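Local coordinates for uncharacterized protein (Bacteroides fragilis, PDB 4FR9) that is of unknown function but resembles beta-lactamase inhibitor proteins (BLIP) and belongs to the PepSY-like group of families, at residues S69-N72 with V77-A80; V94-Y99 with P103-V108; V109-E112 with D118-F121. All coordinates share one frame; numbering follows the deposited sequence.

Contact 1 (S69-N72 with V77-A80); sequences SINN and VLTA
In the connection that leads from strand 60-67 into helix 75-83, I70 of a short 3-10 turn packs against L78 of the helix. One methyl does most of the touching: L78 CD1 lies 3.9 Å from I70 CD1 and 3.6 Å from the carbonyl oxygen I70 O, so it rests on the isoleucine side chain and its backbone at once. The two side chains cross at about a right angle. I70 CB already lies 4.0 Å from L78 CD1; with CG1 between the backbone N and the carbonyl carbon (chi1 64°), I70 CG1 and CD1 stay equally close. The other leucine methyl, L78 CD2, has a looser neighbour in the amide oxygen of N71.

The turn holds its own shape. S69 OG accepts from N71 N at 3.0 Å, and S69 O accepts from N72 N one residue further on. Beyond the leucine, I70 also reaches V91 and V94 of strand 90-98, so it links the turn to the sheet. No hydrogen bond crosses this small surface contact; it is apolar packing of a 3-10 turn, opened by the ST turn at S69, against the helix that follows it.

Contact 2 (V94-Y99 with P103-V108); sequences VVILEY and PSTEFV
L97 and E106 face each other as a hydrogen-bonded antiparallel pair, joined by L97 N to E106 O at 2.8 Å and by the return bond from E106 N to L97 O. V95 and V108 form the next such pair, and Y99 N to S104 O continues the ladder toward the turn. Between them lie the non-hydrogen-bonded pairs I96-F107 and E98-T105.

The L97 side chain can be followed outward. CB passes 3.9 Å from E106 O. With CG anti to the carbonyl carbon (chi1 -59°), the chain runs toward V108: CG approaches V108 CG2, and CD1 closes on that methyl at 3.7 Å. L97 CD1 is also 3.6 Å from E106 OE1 in the conformer described here, one of two modelled for the glutamate. Further along the same face, Y99 OH donates to E106 OE1 at 2.7 Å in this conformer, coming from above the carboxylate, whose plane is 71° from the ring. R143 pairs with the other oxygen, E106 OE2, and makes a cation-pi contact with Y99.

On the opposite face, in the I96 conformer described, again one of two modelled, I96 CG1 lies 3.8 Å from F107 CE1 and I96 CG2 sits over one face of that ring. Two waters bridge E98 OE2 and T105 OG1, giving this end of the face a wet, polar finish. The whole is a beta hairpin, strands 90-98 and 105-112, within an antiparallel meander.

Contact 3 (V109-E112 with D118-F121); sequences VTVE and DLYF
V109 and L119 clasp each other as a hydrogen-bonded antiparallel pair: V109 N donates to L119 O at 2.9 Å, and L119 N returns a nearly straight bond to V109 O (N-H...O 170°). Next to them T110 and D118 make a non-hydrogen-bonded pair, their side chains side by side and pointing the same way.

This second pair holds the shortest bond of the contact and also its solvent side. T110 OG1 donates to D118 OD1 at 2.6 Å, on the syn side of the carboxylate but 33° out of its plane. The methyl T110 CG2 also lies 3.3 Å from D118 OD1, so the oxygen sits against the whole end of the threonine. T110 OG1 stands anti to the carbonyl carbon (chi1 -52°), which turns it toward the aspartate. D118 is buried, with V133 and H140 against it, whereas T110 keeps some exposure to solvent.

The other face is apolar and buried under helix 75-83; its contacts have the longer spacing of van der Waals packing. L119 leans over the partner backbone, its CB 3.5 Å from V109 O, and its CD1 reaches V111 CG2 at 3.9 Å, with the two side chains at about a right angle. The fit is loosest at F121, which comes no nearer than 4.2 Å, from its CE2 to V109 CG2. From the helix, F81 touches both V111 and L119, while V77 and A80 touch F121.

Chemically, the two faces of this hairpin are thus unlike, one greasy and packed under a helix, the other built on a short hydroxyl-carboxylate bond. That bond probably stabilises negative charge on the buried D118, and it ties the neighbouring strands together through side chains where the backbones do not bond.

How the contacts relate
The contacts follow one another along the chain, 1 then 2 then 3. Contacts 2 and 3 are consecutive hairpins of one antiparallel sheet, their centres about 11 Å apart. Strand 105-112 lies between 90-98 and 118-121; contact 2 takes its first half against 90-98 and contact 3 its second half against 118-121. A probable backbone hydrogen bond from F121 N to F107 O joins them. Contact 1 lies about 13 Å from contact 2 and 11 Å from contact 3, centre to centre, at the edge of the chain. There the turn packs on V94, V77 of the helix touches F107 and F121, and A80 touches F121. All three therefore belong to one helix-on-sheet unit, within the PepSY-like region.

Contact 1 (S69-N72 with V77-A80)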
ATOM      1  N   SER A  69      -0.632  13.478   0.268  1.00 24.99           N
ATOM      2  CA  SER A  69      -1.224  14.288  -0.806  1.00 21.73           C
ATOM      3  C   SER A  69      -0.520  13.947  -2.096  1.00 18.92           C
ATOM      4  O   SER A  69       0.539  13.325  -2.086  1.00 18.30           O
ATOM      5  CB  SER A  69      -1.162  15.780  -0.502  1.00 25.95           C
ATOM      6  OG  SER A  69      -0.057  16.456  -1.057  1.00 25.29           O
ATOM      7  N   ILE A  70      -1.096  14.414  -3.198  1.00 18.25           N
ATOM      8  CA  ILE A  70      -0.440  14.256  -4.498  1.00 18.00           C
ATOM      9  C   ILE A  70       0.925  14.923  -4.554  1.00 16.59           C
ATOM     10  O   ILE A  70       1.750  14.540  -5.381  1.00 16.85           O
ATOM     11  CB  ILE A  70      -1.334  14.637  -5.687  1.00 18.61           C
ATOM     12  CG1 ILE A  70      -1.700  16.131  -5.672  1.00 18.97           C
ATOM     13  CG2 ILE A  70      -2.546  13.686  -5.779  1.00 19.76           C
ATOM     14  CD1 ILE A  70      -2.462  16.547  -6.927  1.00 21.37           C
ATOM     15  N   ASN A  71       1.184  15.936  -3.709  1.00 16.78           N
ATOM     16  CA  ASN A  71       2.484  16.546  -3.726  1.00 17.69           C
ATOM     17  C   ASN A  71       3.585  15.659  -3.193  1.00 17.95           C
ATOM     18  O   ASN A  71       4.747  15.978  -3.312  1.00 19.61           O
ATOM     19  CB  ASN A  71       2.485  17.856  -2.937  1.00 18.18           C
ATOM     20  CG  ASN A  71       1.774  18.950  -3.641  1.00 19.32           C
ATOM     21  OD1 ASN A  71       1.382  18.826  -4.816  1.00 19.54           O
ATOM     22  ND2 ASN A  71       1.703  20.097  -2.967  1.00 24.13           N
ATOM     23  N   ASN A  72       3.232  14.508  -2.616  1.00 17.48           N
ATOM     24  CA  ASN A  72       4.233  13.527  -2.208  1.00 18.99           C
ATOM     25  C   ASN A  72       4.561  12.514  -3.292  1.00 17.82           C
ATOM     26  O   ASN A  72       5.387  11.642  -3.072  1.00 20.70           O
ATOM     27  CB  ASN A  72       3.776  12.805  -0.944  1.00 19.88           C
ATOM     28  CG  ASN A  72       3.632  13.743   0.227  1.00 24.52           C
ATOM     29  OD1 ASN A  72       2.612  13.711   0.917  1.00 31.35           O
ATOM     30  ND2 ASN A  72       4.633  14.582   0.444  1.00 29.45           N
ATOM     31  N   VAL A  77       4.988  11.014 -11.755  1.00 15.43           N
ATOM     32  CA  VAL A  77       3.672  10.524 -11.357  1.00 15.12           C
ATOM     33  C   VAL A  77       2.726  11.693 -11.134  1.00 14.37           C
ATOM     34  O   VAL A  77       1.582  11.669 -11.573  1.00 15.16           O
ATOM     35  CB  VAL A  77       3.743   9.601 -10.156  1.00 15.67           C
ATOM     36  CG1 VAL A  77       2.355   9.094  -9.765  1.00 17.73           C
ATOM     37  CG2 VAL A  77       4.655   8.416 -10.466  1.00 17.91           C
ATOM     38  N   LEU A  78       3.196  12.730 -10.425  1.00 14.69           N
ATOM     39  CA  LEU A  78       2.361  13.925 -10.255  1.00 14.70           C
ATOM     40  C   LEU A  78       1.974  14.500 -11.621  1.00 14.30           C
ATOM     41  O   LEU A  78       0.819  14.842 -11.842  1.00 15.32           O
ATOM     42  CB  LEU A  78       3.105  14.962  -9.415  1.00 15.14           C
ATOM     43  CG  LEU A  78       2.327  16.288  -9.224  1.00 16.27           C
ATOM     44  CD1 LEU A  78       1.018  16.081  -8.513  1.00 17.41           C
ATOM     45  CD2 LEU A  78       3.258  17.319  -8.512  1.00 19.09           C
ATOM     46  N   THR A  79       2.946  14.595 -12.526  1.00 14.61           N
ATOM     47  CA  THR A  79       2.686  15.102 -13.867  1.00 15.93           C
ATOM     48  C   THR A  79       1.631  14.243 -14.564  1.00 16.06           C
ATOM     49  O   THR A  79       0.678  14.781 -15.119  1.00 16.48           O
ATOM     50  CB  THR A  79       3.985  15.163 -14.701  1.00 16.75           C
ATOM     51  OG1 THR A  79       4.890  16.095 -14.117  1.00 18.15           O
ATOM     52  CG2 THR A  79       3.712  15.534 -16.155  1.00 20.54           C
ATOM     53  N   ALA A  80       1.795  12.929 -14.506  1.00 15.50           N
ATOM     54  CA  ALA A  80       0.835  12.040 -15.164  1.00 15.92           C
ATOM     55  C   ALA A  80      -0.568  12.229 -14.599  1.00 15.64           C
ATOM     56  O   ALA A  80      -1.561  12.242 -15.322  1.00 17.02           O
ATOM     57  CB  ALA A  80       1.279  10.593 -15.023  1.00 17.85           C
TER

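Contact 2 (V94-Y99 with P103-V108)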
ATOM      1  N   VAL A  94      -3.786   8.896  -1.203  1.00 17.67           N
ATOM      2  CA  VAL A  94      -2.590   8.654  -1.992  1.00 16.50           C
ATOM      3  C   VAL A  94      -1.710   7.685  -1.231  1.00 16.33           C
ATOM      4  O   VAL A  94      -1.375   7.962  -0.079  1.00 18.00           O
ATOM      5  CB  VAL A  94      -1.819   9.954  -2.274  1.00 17.02           C
ATOM      6  CG1 VAL A  94      -0.671   9.664  -3.198  1.00 18.34           C
ATOM      7  CG2 VAL A  94      -2.737  11.042  -2.865  1.00 19.31           C
ATOM      8  N   VAL A  95      -1.345   6.571  -1.852  1.00 15.95           N
ATOM      9  CA  VAL A  95      -0.489   5.571  -1.212  1.00 16.47           C
ATOM     10  C   VAL A  95       0.536   5.058  -2.200  1.00 15.83           C
ATOM     11  O   VAL A  95       0.375   5.203  -3.415  1.00 16.67           O
ATOM     12  CB  VAL A  95      -1.283   4.393  -0.571  1.00 17.69           C
ATOM     13  CG1 VAL A  95      -2.362   4.905   0.405  1.00 19.08           C
ATOM     14  CG2 VAL A  95      -1.907   3.514  -1.631  1.00 17.82           C
ATOM     15  N   ILE A  96       1.552   4.391  -1.673  1.00 15.94           N
ATOM     16  CA  ILE A  96       2.512   3.618  -2.435  0.50 14.48           C
ATOM     17  C   ILE A  96       2.337   2.143  -2.104  1.00 15.83           C
ATOM     18  O   ILE A  96       2.195   1.800  -0.922  1.00 17.89           O
ATOM     19  CB  ILE A  96       3.977   3.904  -2.098  0.50 15.23           C
ATOM     20  CG1 ILE A  96       4.198   5.396  -1.901  0.50 14.82           C
ATOM     21  CG2 ILE A  96       4.889   3.375  -3.253  0.50 15.56           C
ATOM     22  CD1 ILE A  96       5.642   5.755  -1.569  0.50 18.13           C
ATOM     23  N   LEU A  97       2.316   1.272  -3.118  1.00 14.95           N
ATOM     24  CA  LEU A  97       2.357  -0.167  -2.960  1.00 15.01           C
ATOM     25  C   LEU A  97       3.653  -0.668  -3.529  1.00 15.25           C
ATOM     26  O   LEU A  97       4.004  -0.357  -4.658  1.00 16.15           O
ATOM     27  CB  LEU A  97       1.169  -0.823  -3.647  1.00 15.61           C
ATOM     28  CG  LEU A  97      -0.215  -0.379  -3.165  1.00 15.88           C
ATOM     29  CD1 LEU A  97      -1.335  -0.964  -4.029  1.00 16.31           C
ATOM     30  CD2 LEU A  97      -0.433  -0.674  -1.694  1.00 19.40           C
ATOM     31  N   GLU A  98       4.400  -1.433  -2.724  1.00 15.55           N
ATOM     32  CA  GLU A  98       5.638  -2.024  -3.138  1.00 15.67           C
ATOM     33  C   GLU A  98       5.572  -3.529  -2.994  1.00 15.59           C
ATOM     34  O   GLU A  98       4.965  -4.034  -2.054  1.00 16.62           O
ATOM     35  CB  GLU A  98       6.790  -1.471  -2.313  1.00 17.00           C
ATOM     36  CG  GLU A  98       7.081  -0.008  -2.568  1.00 18.32           C
ATOM     37  CD  GLU A  98       8.123   0.529  -1.646  1.00 21.75           C
ATOM     38  OE1 GLU A  98       7.785   0.794  -0.483  1.00 25.27           O
ATOM     39  OE2 GLU A  98       9.287   0.657  -2.106  1.00 28.62           O
ATOM     40  N   TYR A  99       6.191  -4.236  -3.937  1.00 16.18           N
ATOM     41  CA  TYR A  99       6.095  -5.676  -4.068  1.00 16.89           C
ATOM     42  C   TYR A  99       7.450  -6.279  -4.382  1.00 17.16           C
ATOM     43  O   TYR A  99       8.341  -5.608  -4.918  1.00 18.85           O
ATOM     44  CB  TYR A  99       5.204  -6.008  -5.240  1.00 17.50           C
ATOM     45  CG  TYR A  99       3.834  -5.393  -5.218  1.00 16.13           C
ATOM     46  CD1 TYR A  99       3.596  -4.154  -5.796  1.00 16.14           C
ATOM     47  CD2 TYR A  99       2.757  -6.049  -4.652  1.00 16.95           C
ATOM     48  CE1 TYR A  99       2.340  -3.616  -5.812  1.00 16.92           C
ATOM     49  CE2 TYR A  99       1.496  -5.503  -4.669  1.00 17.00           C
ATOM     50  CZ  TYR A  99       1.272  -4.300  -5.288  1.00 15.68           C
ATOM     51  OH  TYR A  99       0.007  -3.779  -5.373  1.00 17.65           O
ATOM     52  N   PRO A 103       5.532  -5.055 -11.740  1.00 19.89           N
ATOM     53  CA  PRO A 103       6.175  -3.764 -11.380  1.00 21.31           C
ATOM     54  C   PRO A 103       6.274  -3.630  -9.876  1.00 18.82           C
ATOM     55  O   PRO A 103       5.284  -3.869  -9.152  1.00 19.91           O
ATOM     56  CB  PRO A 103       5.217  -2.701 -11.919  1.00 22.40           C
ATOM     57  CG  PRO A 103       4.151  -3.405 -12.647  1.00 22.81           C
ATOM     58  CD  PRO A 103       4.215  -4.873 -12.369  1.00 20.64           C
ATOM     59  N   SER A 104       7.443  -3.273  -9.400  1.00 18.25           N
ATOM     60  CA  SER A 104       7.693  -3.342  -7.993  1.00 17.90           C
ATOM     61  C   SER A 104       7.217  -2.190  -7.145  1.00 17.14           C
ATOM     62  O   SER A 104       7.173  -2.311  -5.933  1.00 17.42           O
ATOM     63  CB  SER A 104       9.128  -3.639  -7.713  1.00 23.39           C
ATOM     64  OG  SER A 104       9.944  -2.742  -8.375  1.00 27.89           O
ATOM     65  N   THR A 105       6.844  -1.108  -7.799  1.00 16.70           N
ATOM     66  CA  THR A 105       6.250   0.030  -7.145  1.00 17.02           C
ATOM     67  C   THR A 105       5.021   0.459  -7.946  1.00 16.80           C
ATOM     68  O   THR A 105       5.104   0.607  -9.171  1.00 18.44           O
ATOM     69  CB  THR A 105       7.236   1.182  -7.054  1.00 19.93           C
ATOM     70  OG1 THR A 105       8.411   0.761  -6.382  1.00 23.83           O
ATOM     71  CG2 THR A 105       6.679   2.372  -6.296  1.00 22.35           C
ATOM     72  N   GLU A 106       3.916   0.706  -7.259  1.00 15.93           N
ATOM     73  CA  GLU A 106       2.679   1.310  -7.821  0.50 15.66           C
ATOM     74  C   GLU A 106       2.336   2.490  -6.924  1.00 15.04           C
ATOM     75  O   GLU A 106       2.310   2.334  -5.706  1.00 18.55           O
ATOM     76  CB  GLU A 106       1.458   0.364  -7.759  0.50 15.72           C
ATOM     77  CG  GLU A 106       1.514  -0.859  -8.705  0.50 14.83           C
ATOM     78  CD  GLU A 106       0.561  -1.977  -8.354  0.50 15.75           C
ATOM     79  OE1 GLU A 106      -0.077  -1.939  -7.292  0.50 16.16           O
ATOM     80  OE2 GLU A 106       0.500  -2.919  -9.179  0.50 17.66           O
ATOM     81  N   PHE A 107       2.028   3.635  -7.491  1.00 14.48           N
ATOM     82  CA  PHE A 107       1.470   4.773  -6.747  1.00 14.64           C
ATOM     83  C   PHE A 107      -0.025   4.793  -7.015  1.00 14.47           C
ATOM     84  O   PHE A 107      -0.441   4.803  -8.176  1.00 17.18           O
ATOM     85  CB  PHE A 107       2.107   6.064  -7.220  1.00 15.33           C
ATOM     86  CG  PHE A 107       3.536   6.159  -6.868  1.00 15.80           C
ATOM     87  CD1 PHE A 107       3.917   6.675  -5.617  1.00 17.79           C
ATOM     88  CD2 PHE A 107       4.514   5.716  -7.709  1.00 16.60           C
ATOM     89  CE1 PHE A 107       5.234   6.723  -5.253  1.00 18.74           C
ATOM     90  CE2 PHE A 107       5.865   5.768  -7.333  1.00 19.75           C
ATOM     91  CZ  PHE A 107       6.205   6.283  -6.110  1.00 18.98           C
ATOM     92  N   VAL A 108      -0.834   4.824  -5.957  1.00 14.68           N
ATOM     93  CA  VAL A 108      -2.267   4.717  -6.083  1.00 14.56           C
ATOM     94  C   VAL A 108      -2.899   6.007  -5.607  1.00 14.72           C
ATOM     95  O   VAL A 108      -2.762   6.378  -4.440  1.00 15.85           O
ATOM     96  CB  VAL A 108      -2.849   3.516  -5.336  1.00 16.34           C
ATOM     97  CG1 VAL A 108      -4.313   3.390  -5.657  1.00 18.12           C
ATOM     98  CG2 VAL A 108      -2.105   2.222  -5.688  1.00 18.53           C
TER
HETATM   99  O   HOH W   1       9.847  -0.806  -4.544  1.00 34.83           O
HETATM  100  O   HOH W   2       9.772   2.690  -4.545  1.00 49.59           O

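Contact 3 (V109-E112 with D118-F121)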
ATOM      1  N   VAL A 109      -3.588   6.666  -6.518  1.00 14.60           N
ATOM      2  CA  VAL A 109      -4.326   7.885  -6.222  1.00 15.40           C
ATOM      3  C   VAL A 109      -5.815   7.536  -6.268  1.00 15.83           C
ATOM      4  O   VAL A 109      -6.301   7.086  -7.307  1.00 16.48           O
ATOM      5  CB  VAL A 109      -4.008   9.021  -7.220  1.00 16.59           C
ATOM      6  CG1 VAL A 109      -4.769  10.318  -6.840  1.00 18.27           C
ATOM      7  CG2 VAL A 109      -2.537   9.279  -7.278  1.00 18.13           C
ATOM      8  N   THR A 110      -6.518   7.697  -5.142  1.00 17.26           N
ATOM      9  CA  THR A 110      -7.949   7.452  -5.079  1.00 18.34           C
ATOM     10  C   THR A 110      -8.666   8.755  -5.320  1.00 17.75           C
ATOM     11  O   THR A 110      -8.425   9.725  -4.609  1.00 20.02           O
ATOM     12  CB  THR A 110      -8.374   6.897  -3.717  1.00 19.48           C
ATOM     13  OG1 THR A 110      -7.573   5.764  -3.391  1.00 21.47           O
ATOM     14  CG2 THR A 110      -9.843   6.575  -3.700  1.00 22.57           C
ATOM     15  N   VAL A 111      -9.520   8.780  -6.337  1.00 18.21           N
ATOM     16  CA  VAL A 111     -10.250   9.955  -6.758  1.00 19.70           C
ATOM     17  C   VAL A 111     -11.751   9.670  -6.756  1.00 21.61           C
ATOM     18  O   VAL A 111     -12.183   8.537  -6.934  1.00 22.42           O
ATOM     19  CB  VAL A 111      -9.815  10.471  -8.147  1.00 19.53           C
ATOM     20  CG1 VAL A 111      -8.465  11.142  -8.095  1.00 21.65           C
ATOM     21  CG2 VAL A 111      -9.867   9.377  -9.182  1.00 21.95           C
ATOM     22  N   GLU A 112     -12.525  10.726  -6.577  1.00 23.70           N
ATOM     23  CA  GLU A 112     -13.976  10.561  -6.595  0.50 25.97           C
ATOM     24  C   GLU A 112     -14.676  11.677  -7.358  1.00 27.15           C
ATOM     25  O   GLU A 112     -14.273  12.839  -7.337  1.00 28.81           O
ATOM     26  CB  GLU A 112     -14.522  10.431  -5.172  0.50 28.19           C
ATOM     27  CG  GLU A 112     -14.446  11.736  -4.373  0.50 32.22           C
ATOM     28  CD  GLU A 112     -14.886  11.615  -2.909  0.50 39.40           C
ATOM     29  OE1 GLU A 112     -15.207  10.496  -2.462  0.50 41.64           O
ATOM     30  OE2 GLU A 112     -14.888  12.656  -2.202  0.50 42.35           O
ATOM     31  N   ASP A 118      -9.565   4.000  -8.031  1.00 18.79           N
ATOM     32  CA  ASP A 118      -8.142   3.922  -7.676  1.00 17.21           C
ATOM     33  C   ASP A 118      -7.325   3.902  -8.948  1.00 17.35           C
ATOM     34  O   ASP A 118      -7.482   3.011  -9.786  1.00 18.64           O
ATOM     35  CB  ASP A 118      -7.842   2.619  -6.901  1.00 18.59           C
ATOM     36  CG  ASP A 118      -8.139   2.713  -5.418  1.00 20.60           C
ATOM     37  OD1 ASP A 118      -8.432   3.805  -4.919  1.00 22.19           O
ATOM     38  OD2 ASP A 118      -8.052   1.638  -4.752  1.00 22.81           O
ATOM     39  N   LEU A 119      -6.473   4.895  -9.105  1.00 15.38           N
ATOM     40  CA  LEU A 119      -5.589   5.043 -10.248  1.00 15.19           C
ATOM     41  C   LEU A 119      -4.225   4.551  -9.829  1.00 13.87           C
ATOM     42  O   LEU A 119      -3.621   5.074  -8.911  1.00 15.67           O
ATOM     43  CB  LEU A 119      -5.497   6.512 -10.647  1.00 15.69           C
ATOM     44  CG  LEU A 119      -6.792   7.237 -10.944  1.00 16.31           C
ATOM     45  CD1 LEU A 119      -6.526   8.720 -11.167  1.00 17.48           C
ATOM     46  CD2 LEU A 119      -7.488   6.600 -12.139  1.00 18.80           C
ATOM     47  N   TYR A 120      -3.735   3.522 -10.529  1.00 13.92           N
ATOM     48  CA  TYR A 120      -2.444   2.905 -10.245  1.00 13.78           C
ATOM     49  C   TYR A 120      -1.450   3.382 -11.285  1.00 13.29           C
ATOM     50  O   TYR A 120      -1.628   3.114 -12.477  1.00 14.67           O
ATOM     51  CB  TYR A 120      -2.489   1.382 -10.308  1.00 14.21           C
ATOM     52  CG  TYR A 120      -3.295   0.679  -9.241  1.00 15.68           C
ATOM     53  CD1 TYR A 120      -4.650   0.831  -9.149  1.00 16.11           C
ATOM     54  CD2 TYR A 120      -2.662  -0.171  -8.338  1.00 16.14           C
ATOM     55  CE1 TYR A 120      -5.400   0.145  -8.167  1.00 17.31           C
ATOM     56  CE2 TYR A 120      -3.384  -0.853  -7.358  1.00 18.57           C
ATOM     57  CZ  TYR A 120      -4.727  -0.664  -7.264  1.00 18.82           C
ATOM     58  OH  TYR A 120      -5.448  -1.347  -6.288  1.00 22.06           O
ATOM     59  N   PHE A 121      -0.397   4.058 -10.839  1.00 13.79           N
ATOM     60  CA  PHE A 121       0.658   4.570 -11.716  1.00 13.48           C
ATOM     61  C   PHE A 121       1.978   3.864 -11.461  1.00 13.39           C
ATOM     62  O   PHE A 121       2.356   3.610 -10.327  1.00 14.78           O
ATOM     63  CB  PHE A 121       0.873   6.060 -11.480  1.00 14.29           C
ATOM     64  CG  PHE A 121      -0.271   6.930 -11.879  1.00 14.18           C
ATOM     65  CD1 PHE A 121      -0.388   7.391 -13.173  1.00 14.47           C
ATOM     66  CD2 PHE A 121      -1.202   7.326 -10.940  1.00 15.07           C
ATOM     67  CE1 PHE A 121      -1.435   8.209 -13.544  1.00 15.83           C
ATOM     68  CE2 PHE A 121      -2.241   8.169 -11.304  1.00 16.53           C
ATOM     69  CZ  PHE A 121      -2.369   8.607 -12.594  1.00 16.77           C
TER